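Local coordinates for CYTH domain-containing protein (Pyrococcus horikoshii, PDB 2EEN) that is of unknown function but carries the CYTH fold, whose members, among them class IV adenylyl cyclases and thiamine triphosphatases, typically act on triphosphate substrates inside a barrel of strands, at residues A[16-21]-A[122-127]; A[24-29]-A[59-64]; A[69-72]-A[76-79]. All coordinates share one frame; numbering follows the deposited sequence.

Contact 1: A[16-21]-A[122-127]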
loop_
_atom_site.group_PDB
_atom_site.type_symbol
_atom_site.label_atom_id
_atom_site.label_comp_id
_atom_site.label_asym_id
_atom_site.label_seq_id
_atom_site.Cartn_x
_atom_site.Cartn_y
_atom_site.Cartn_z
ATOM N N GLU A 16 1.012 36.783 -4.274
ATOM C CA GLU A 16 0.147 37.680 -5.029
ATOM C C GLU A 16 0.483 37.717 -6.509
ATOM O O GLU A 16 -0.416 37.757 -7.350
ATOM C CB GLU A 16 0.219 39.102 -4.473
ATOM C CG GLU A 16 -1.101 39.601 -3.914
ATOM C CD GLU A 16 -2.245 39.484 -4.906
ATOM O OE1 GLU A 16 -2.158 40.079 -6.002
ATOM O OE2 GLU A 16 -3.238 38.796 -4.588
ATOM N N LYS A 17 1.776 37.712 -6.823
ATOM C CA LYS A 17 2.216 37.758 -8.211
ATOM C C LYS A 17 1.711 36.527 -8.950
ATOM O O LYS A 17 1.286 36.609 -10.101
ATOM C CB LYS A 17 3.744 37.848 -8.283
ATOM C CG LYS A 17 4.275 38.162 -9.676
ATOM C CD LYS A 17 5.740 38.563 -9.703
ATOM C CE LYS A 17 6.174 38.998 -11.096
ATOM N NZ LYS A 17 7.643 39.237 -11.102
ATOM N N VAL A 18 1.731 35.384 -8.281
ATOM C CA VAL A 18 1.241 34.169 -8.906
ATOM C C VAL A 18 -0.255 34.278 -9.166
ATOM O O VAL A 18 -0.739 33.892 -10.232
ATOM C CB VAL A 18 1.513 32.943 -8.018
ATOM C CG1 VAL A 18 0.658 31.772 -8.461
ATOM C CG2 VAL A 18 2.987 32.581 -8.094
ATOM N N ARG A 19 -0.991 34.810 -8.196
ATOM C CA ARG A 19 -2.437 34.940 -8.339
ATOM C C ARG A 19 -2.817 35.874 -9.480
ATOM O O ARG A 19 -3.876 35.717 -10.095
ATOM C CB ARG A 19 -3.061 35.439 -7.034
ATOM C CG ARG A 19 -2.835 34.525 -5.842
ATOM C CD ARG A 19 -3.740 34.908 -4.681
ATOM N NE ARG A 19 -3.446 34.137 -3.478
ATOM C CZ ARG A 19 -2.636 34.546 -2.506
ATOM N NH1 ARG A 19 -2.035 35.727 -2.590
ATOM N NH2 ARG A 19 -2.424 33.772 -1.454
ATOM N N GLU A 20 -1.946 36.837 -9.764
ATOM C CA GLU A 20 -2.180 37.806 -10.832
ATOM C C GLU A 20 -1.481 37.426 -12.139
ATOM O O GLU A 20 -1.513 38.182 -13.111
ATOM C CB GLU A 20 -1.708 39.192 -10.380
ATOM C CG GLU A 20 -2.478 39.762 -9.193
ATOM C CD GLU A 20 -3.859 40.270 -9.573
ATOM O OE1 GLU A 20 -4.611 39.522 -10.234
ATOM O OE2 GLU A 20 -4.196 41.417 -9.205
ATOM N N THR A 21 -0.854 36.256 -12.176
ATOM C CA THR A 21 -0.150 35.829 -13.381
ATOM C C THR A 21 -0.694 34.533 -13.960
ATOM O O THR A 21 -0.681 34.328 -15.175
ATOM C CB THR A 21 1.350 35.603 -13.106
ATOM O OG1 THR A 21 1.942 36.814 -12.628
ATOM C CG2 THR A 21 2.060 35.153 -14.375
ATOM N N ILE A 122 2.165 25.307 -10.558
ATOM C CA ILE A 122 2.811 25.995 -9.448
ATOM C C ILE A 122 1.909 25.888 -8.233
ATOM O O ILE A 122 0.690 25.970 -8.350
ATOM C CB ILE A 122 3.025 27.490 -9.765
ATOM C CG1 ILE A 122 4.368 27.676 -10.460
ATOM C CG2 ILE A 122 2.951 28.332 -8.482
ATOM C CD1 ILE A 122 4.572 29.075 -10.975
ATOM N N THR A 123 2.498 25.701 -7.059
ATOM C CA THR A 123 1.681 25.643 -5.863
ATOM C C THR A 123 2.179 26.639 -4.839
ATOM O O THR A 123 3.386 26.820 -4.666
ATOM C CB THR A 123 1.674 24.233 -5.241
ATOM O OG1 THR A 123 3.006 23.857 -4.862
ATOM C CG2 THR A 123 1.135 23.233 -6.243
ATOM N N LEU A 124 1.241 27.315 -4.190
ATOM C CA LEU A 124 1.588 28.269 -3.148
ATOM C C LEU A 124 1.296 27.496 -1.876
ATOM O O LEU A 124 0.147 27.157 -1.599
ATOM C CB LEU A 124 0.707 29.511 -3.224
ATOM C CG LEU A 124 0.718 30.244 -4.565
ATOM C CD1 LEU A 124 -0.070 31.533 -4.413
ATOM C CD2 LEU A 124 2.155 30.522 -5.006
ATOM N N ASP A 125 2.348 27.202 -1.118
ATOM C CA ASP A 125 2.207 26.423 0.106
ATOM C C ASP A 125 2.358 27.228 1.385
ATOM O O ASP A 125 3.289 28.007 1.528
ATOM C CB ASP A 125 3.251 25.304 0.149
ATOM C CG ASP A 125 3.127 24.325 -0.996
ATOM O OD1 ASP A 125 2.095 24.332 -1.707
ATOM O OD2 ASP A 125 4.072 23.530 -1.174
ATOM N N GLU A 126 1.428 27.031 2.315
ATOM C CA GLU A 126 1.494 27.675 3.626
ATOM C C GLU A 126 1.643 26.470 4.539
ATOM O O GLU A 126 0.667 25.789 4.834
ATOM C CB GLU A 126 0.195 28.413 3.948
ATOM C CG GLU A 126 0.219 29.127 5.286
ATOM C CD GLU A 126 1.184 30.299 5.304
ATOM O OE1 GLU A 126 0.936 31.280 4.571
ATOM O OE2 GLU A 126 2.188 30.243 6.046
ATOM N N VAL A 127 2.871 26.207 4.971
ATOM C CA VAL A 127 3.170 25.039 5.792
ATOM C C VAL A 127 3.213 25.364 7.271
ATOM O O VAL A 127 3.965 26.237 7.699
ATOM C CB VAL A 127 4.522 24.440 5.363
ATOM C CG1 VAL A 127 4.807 23.150 6.108
ATOM C CG2 VAL A 127 4.509 24.207 3.850
#

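Contact 2: A[24-29]-A[59-64]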
loop_
_atom_site.group_PDB
_atom_site.type_symbol
_atom_site.label_atom_id
_atom_site.label_comp_id
_atom_site.label_asym_id
_atom_site.label_seq_id
_atom_site.Cartn_x
_atom_site.Cartn_y
_atom_site.Cartn_z
ATOM N N PHE A 24 -5.939 30.132 -11.577
ATOM C CA PHE A 24 -6.099 29.416 -10.319
ATOM C C PHE A 24 -6.833 28.125 -10.637
ATOM O O PHE A 24 -7.821 28.125 -11.373
ATOM C CB PHE A 24 -6.918 30.251 -9.324
ATOM C CG PHE A 24 -7.302 29.507 -8.070
ATOM C CD1 PHE A 24 -6.329 29.034 -7.192
ATOM C CD2 PHE A 24 -8.641 29.288 -7.762
ATOM C CE1 PHE A 24 -6.683 28.356 -6.027
ATOM C CE2 PHE A 24 -9.006 28.611 -6.598
ATOM C CZ PHE A 24 -8.024 28.144 -5.729
ATOM N N MET A 25 -6.335 27.021 -10.100
ATOM C CA MET A 25 -6.956 25.731 -10.317
ATOM C C MET A 25 -7.805 25.407 -9.099
ATOM O O MET A 25 -9.033 25.393 -9.181
ATOM C CB MET A 25 -5.877 24.679 -10.548
ATOM C CG MET A 25 -5.027 25.004 -11.763
ATOM S SD MET A 25 -3.670 23.854 -12.034
ATOM C CE MET A 25 -4.573 22.405 -12.583
ATOM N N ARG A 26 -7.159 25.173 -7.961
ATOM C CA ARG A 26 -7.903 24.889 -6.741
ATOM C C ARG A 26 -6.998 24.952 -5.521
ATOM O O ARG A 26 -5.773 24.924 -5.642
ATOM C CB ARG A 26 -8.559 23.507 -6.826
ATOM C CG ARG A 26 -7.599 22.345 -6.674
ATOM C CD ARG A 26 -8.331 21.027 -6.867
ATOM N NE ARG A 26 -7.477 19.879 -6.585
ATOM C CZ ARG A 26 -7.787 18.625 -6.895
ATOM N NH1 ARG A 26 -8.934 18.359 -7.505
ATOM N NH2 ARG A 26 -6.955 17.641 -6.588
ATOM N N LYS A 27 -7.613 25.057 -4.349
ATOM C CA LYS A 27 -6.873 25.105 -3.097
ATOM C C LYS A 27 -7.080 23.784 -2.384
ATOM O O LYS A 27 -8.185 23.243 -2.364
ATOM C CB LYS A 27 -7.372 26.245 -2.216
ATOM C CG LYS A 27 -6.656 26.335 -0.873
ATOM C CD LYS A 27 -7.073 27.580 -0.111
ATOM C CE LYS A 27 -6.316 27.711 1.199
ATOM N NZ LYS A 27 -6.750 28.930 1.944
ATOM N N GLU A 28 -6.015 23.270 -1.784
ATOM C CA GLU A 28 -6.102 21.999 -1.085
ATOM C C GLU A 28 -5.476 22.108 0.294
ATOM O O GLU A 28 -4.582 22.919 0.524
ATOM C CB GLU A 28 -5.356 20.902 -1.865
ATOM C CG GLU A 28 -5.718 20.793 -3.352
ATOM C CD GLU A 28 -4.866 19.768 -4.094
ATOM O OE1 GLU A 28 -3.765 19.428 -3.606
ATOM O OE2 GLU A 28 -5.282 19.310 -5.181
ATOM N N ILE A 29 -5.989 21.316 1.224
ATOM C CA ILE A 29 -5.405 21.247 2.551
ATOM C C ILE A 29 -4.731 19.882 2.534
ATOM O O ILE A 29 -5.320 18.902 2.081
ATOM C CB ILE A 29 -6.467 21.275 3.661
ATOM C CG1 ILE A 29 -7.023 22.691 3.796
ATOM C CG2 ILE A 29 -5.850 20.814 4.989
ATOM C CD1 ILE A 29 -8.236 22.794 4.708
ATOM N N HIS A 59 -14.277 17.629 -0.718
ATOM C CA HIS A 59 -13.763 16.298 -1.004
ATOM C C HIS A 59 -12.539 15.968 -0.158
ATOM O O HIS A 59 -11.857 16.857 0.347
ATOM C CB HIS A 59 -13.368 16.188 -2.478
ATOM C CG HIS A 59 -14.453 16.568 -3.432
ATOM N ND1 HIS A 59 -15.660 15.905 -3.492
ATOM C CD2 HIS A 59 -14.509 17.533 -4.382
ATOM C CE1 HIS A 59 -16.410 16.444 -4.437
ATOM N NE2 HIS A 59 -15.735 17.434 -4.991
ATOM N N ASN A 60 -12.267 14.676 -0.021
ATOM C CA ASN A 60 -11.115 14.188 0.722
ATOM C C ASN A 60 -10.491 13.064 -0.099
ATOM O O ASN A 60 -11.174 12.108 -0.460
ATOM C CB ASN A 60 -11.531 13.626 2.086
ATOM C CG ASN A 60 -12.027 14.695 3.037
ATOM O OD1 ASN A 60 -11.270 15.570 3.461
ATOM N ND2 ASN A 60 -13.308 14.630 3.381
ATOM N N GLU A 61 -9.207 13.193 -0.413
ATOM C CA GLU A 61 -8.498 12.156 -1.157
ATOM C C GLU A 61 -7.323 11.748 -0.289
ATOM O O GLU A 61 -6.757 12.575 0.423
ATOM C CB GLU A 61 -7.976 12.673 -2.497
ATOM C CG GLU A 61 -9.051 13.070 -3.497
ATOM C CD GLU A 61 -8.470 13.361 -4.872
ATOM O OE1 GLU A 61 -7.422 14.037 -4.949
ATOM O OE2 GLU A 61 -9.065 12.919 -5.876
ATOM N N VAL A 62 -6.961 10.474 -0.339
ATOM C CA VAL A 62 -5.864 9.981 0.472
ATOM C C VAL A 62 -4.907 9.210 -0.409
ATOM O O VAL A 62 -5.331 8.431 -1.250
ATOM C CB VAL A 62 -6.377 9.056 1.581
ATOM C CG1 VAL A 62 -5.223 8.601 2.453
ATOM C CG2 VAL A 62 -7.428 9.788 2.411
ATOM N N PHE A 63 -3.613 9.434 -0.218
ATOM C CA PHE A 63 -2.620 8.752 -1.032
ATOM C C PHE A 63 -1.486 8.199 -0.189
ATOM O O PHE A 63 -1.129 8.771 0.838
ATOM C CB PHE A 63 -2.019 9.711 -2.071
ATOM C CG PHE A 63 -3.035 10.352 -2.972
ATOM C CD1 PHE A 63 -3.733 11.485 -2.562
ATOM C CD2 PHE A 63 -3.310 9.811 -4.220
ATOM C CE1 PHE A 63 -4.697 12.071 -3.390
ATOM C CE2 PHE A 63 -4.268 10.386 -5.055
ATOM C CZ PHE A 63 -4.963 11.520 -4.637
ATOM N N LEU A 64 -0.945 7.070 -0.628
ATOM C CA LEU A 64 0.200 6.441 0.017
ATOM C C LEU A 64 1.297 6.627 -1.022
ATOM O O LEU A 64 1.164 6.181 -2.164
ATOM C CB LEU A 64 -0.052 4.952 0.260
ATOM C CG LEU A 64 1.162 4.140 0.719
ATOM C CD1 LEU A 64 1.705 4.689 2.032
ATOM C CD2 LEU A 64 0.752 2.689 0.902
#

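Contact 3: A[69-72]-A[76-79]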
loop_
_atom_site.group_PDB
_atom_site.type_symbol
_atom_site.label_atom_id
_atom_site.label_comp_id
_atom_site.label_asym_id
_atom_site.label_seq_id
_atom_site.Cartn_x
_atom_site.Cartn_y
_atom_site.Cartn_z
ATOM N N PRO A 69 15.428 8.130 -3.636
ATOM C CA PRO A 69 16.484 9.123 -3.422
ATOM C C PRO A 69 16.466 10.193 -4.506
ATOM O O PRO A 69 16.048 9.934 -5.640
ATOM C CB PRO A 69 17.766 8.291 -3.494
ATOM C CG PRO A 69 17.319 6.897 -3.144
ATOM C CD PRO A 69 15.997 6.792 -3.861
ATOM N N LYS A 70 16.906 11.397 -4.156
ATOM C CA LYS A 70 16.978 12.470 -5.138
ATOM C C LYS A 70 18.020 12.030 -6.156
ATOM O O LYS A 70 19.066 11.488 -5.789
ATOM C CB LYS A 70 17.408 13.786 -4.478
ATOM C CG LYS A 70 16.344 14.416 -3.580
ATOM C CD LYS A 70 16.800 15.756 -3.005
ATOM C CE LYS A 70 17.994 15.596 -2.073
ATOM N NZ LYS A 70 17.692 14.687 -0.930
ATOM N N ILE A 71 17.737 12.243 -7.436
ATOM C CA ILE A 71 18.680 11.845 -8.475
ATOM C C ILE A 71 19.296 13.047 -9.173
ATOM O O ILE A 71 20.148 12.897 -10.048
ATOM C CB ILE A 71 18.004 10.964 -9.531
ATOM C CG1 ILE A 71 16.836 11.716 -10.172
ATOM C CG2 ILE A 71 17.529 9.666 -8.896
ATOM C CD1 ILE A 71 16.196 10.974 -11.324
ATOM N N ASP A 72 18.876 14.239 -8.766
ATOM C CA ASP A 72 19.366 15.476 -9.366
ATOM C C ASP A 72 19.901 16.432 -8.300
ATOM O O ASP A 72 19.264 16.648 -7.270
ATOM C CB ASP A 72 18.229 16.139 -10.151
ATOM C CG ASP A 72 18.652 17.427 -10.820
ATOM O OD1 ASP A 72 19.627 17.403 -11.602
ATOM O OD2 ASP A 72 18.004 18.463 -10.567
ATOM N N LYS A 76 14.569 18.616 -6.517
ATOM C CA LYS A 76 14.093 17.600 -5.583
ATOM C C LYS A 76 13.524 16.385 -6.328
ATOM O O LYS A 76 12.816 15.555 -5.775
ATOM C CB LYS A 76 12.984 18.229 -4.735
ATOM C CG LYS A 76 13.449 19.462 -3.952
ATOM C CD LYS A 76 12.279 20.199 -3.291
ATOM C CE LYS A 76 11.386 19.265 -2.466
ATOM N NZ LYS A 76 10.274 20.026 -1.906
ATOM N N THR A 77 13.820 16.323 -7.643
ATOM C CA THR A 77 13.286 15.242 -8.468
ATOM C C THR A 77 13.702 13.871 -7.953
ATOM O O THR A 77 14.864 13.621 -7.658
ATOM C CB THR A 77 13.814 15.405 -9.892
ATOM O OG1 THR A 77 13.411 16.674 -10.415
ATOM C CG2 THR A 77 13.246 14.297 -10.781
ATOM N N ARG A 78 12.724 12.982 -7.871
ATOM C CA ARG A 78 12.979 11.637 -7.396
ATOM C C ARG A 78 11.928 10.688 -7.931
ATOM O O ARG A 78 10.859 11.110 -8.377
ATOM C CB ARG A 78 12.944 11.620 -5.873
ATOM C CG ARG A 78 11.601 12.032 -5.304
ATOM C CD ARG A 78 11.791 12.805 -4.014
ATOM N NE ARG A 78 12.708 12.106 -3.131
ATOM C CZ ARG A 78 13.304 12.662 -2.084
ATOM N NH1 ARG A 78 13.074 13.933 -1.786
ATOM N NH2 ARG A 78 14.145 11.949 -1.346
ATOM N N LEU A 79 12.239 9.403 -7.891
ATOM C CA LEU A 79 11.302 8.398 -8.341
ATOM C C LEU A 79 10.185 8.362 -7.305
ATOM O O LEU A 79 10.422 8.542 -6.109
ATOM C CB LEU A 79 12.004 7.043 -8.432
ATOM C CG LEU A 79 11.165 5.773 -8.590
ATOM C CD1 LEU A 79 12.041 4.671 -9.156
ATOM C CD2 LEU A 79 10.576 5.359 -7.247
HETATM O O HOH W 1 14.426 8.077 -6.833
HETATM O O HOH W 2 16.814 15.321 -7.224
#

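Contact 1: A[16-21]-A[122-127]
Val18, on the last turn of helix 12-19, faces Leu124 of strand 120-127 with their CA atoms 8.3 Å apart, so that helix and strand meet through side chains alone. Val18 and Leu124 reach toward each other tip to tip, and the closest pair is Val18 CG2 with Leu124 CD2 at 3.8 Å. The valine presents both branches: CG1, anti to the backbone N (chi1 163°), touches Ile122 CG2 as well as both leucine methyls, and CG2 meets Leu124 CD2. Ile122 and Leu124, two residues apart on the strand, turn to the same face of the antiparallel sheet of this CYTH domain, and helix 12-19 packs on that face; Leu160 of helix 146-160 touches both Val18 and Ile122. Compact branched residues suit this buried seam, since they fill it without needing polar partners. At its margin lies Arg19, long enough to lay its aliphatic CG 4.3 Å from Leu124 CD1 and still bring its guanidinium to Glu112, with which NE forms a salt bridge. The same leucine methyl sits over one face of the guanidinium, toward the rim. Just past the helix end, Thr21 OG1 donates a 2.6 Å hydrogen bond back to Lys17 O.

Contact 2: A[24-29]-A[59-64]
Glu28 OE2 accepts two hydrogen bonds from Arg26, the arginine that also faces Glu61 across the contact: NE lies 2.7 Å and NH2 2.8 Å from this oxygen. The grip is side-on, and both bonds are bent, with N-H...acceptor angles of 145° at NE and 138° at NH2, because one atom serves two donors. The oxygen lies in the guanidinium plane; NE meets its anti lone pair, whereas NH2 comes nearly along the C-O axis. Arg26 has CG between its backbone N and carbonyl carbon and then runs extended to NE, which carries the guanidinium past Glu28 toward strand 59-70. There NH2 makes a long salt bridge to Glu61 OE1 at 4.0 Å, the side chains crossing at about a right angle and the flat groups 84° apart. OE1 also lies at the edge of the Phe63 ring, in its plane. Met25 and Arg26 together face Lys113 in a classic beta bulge. Lys113 adds a second cation to Glu28, and Phe56, on strand 48-56 between the two segments, makes a cation-pi contact with Arg26. With an alanine here instead of Arg26, Glu61 would probably lose this long pairing and Glu28 OE2 both arginine bonds, though Lys113 would still face Glu28. The arginine, with Lys113, is thus likely to ease the repulsion between two carboxylates 5.7 Å apart (Glu28 OE2 to Glu61 OE1).

Contact 3: A[69-72]-A[76-79]
Backbone bonding between Ile71 and Thr77 closes the turn of the beta hairpin made by strands 59-70 and 78-85. Ile71 N donates to Thr77 O over 3.2 Å, nearly straight at 164°, and Lys70 CA approaches the same oxygen at 3.5 Å in a CA-H...O contact. Two waters extend this bonding. Water 1 donates to Pro69 O at 2.7 Å and accepts from Leu79 N, bridging two atoms that lie too far apart to bond directly; water 2 accepts from Asp72 N and lies 2.6 Å from Thr77 O, to which it can donate, though other acceptors compete for its protons.

In van der Waals packing, Ile71 CG1 rests 3.7 Å from the carbonyl oxygen Thr77 O, and its apolar approach to Thr77 CG2 is a looser 4.5 Å. Ile146 of helix 146-160 touches both of these residues and Asp72. Asp72 and Thr77 bring their CB atoms together, and the short carboxylate and short hydroxyl both reach Ser75 OG inside the turn.

Among the charged side chains, Lys70 lays its CG over one face of the Arg78 guanidinium, toward the rim and 3.8 Å from NH1. Arg78 bends at chi2 and chi3, and its NE bonds Gly68 O, which helps to fix the flat group beneath the lysine. Lys70 then folds back at chi3 and chi4 (-65° and -59°), bringing NZ to 4.5 Å from Arg78 NH2. Asp46 forms salt bridges with both cations through its two carboxylate oxygens, so the pair is likely to be held together by this shared anion, its charge probably offsetting part of theirs.

How the contacts relate
All three contacts reach one antiparallel sheet, at different places on it. From contact 1 the chain passes straight on into strand 23-36 of contact 2, whose centre is 16 Å away. Contacts 2 and 3 share strand 59-70, one using its start and the other its end, with centres 23 Å apart on opposite sides of the chain's centre; both are nested within the loop that contact 1 closes. Helix 146-160 touches contacts 1 and 3 alike, while the second subunit packs on Leu64 and Leu79. Asp125 of contact 1 and Lys76 of contact 3 both lie near Glu135, a charged grouping consistent with the anion-binding tunnel of CYTH proteins, although the site is not established in this protein.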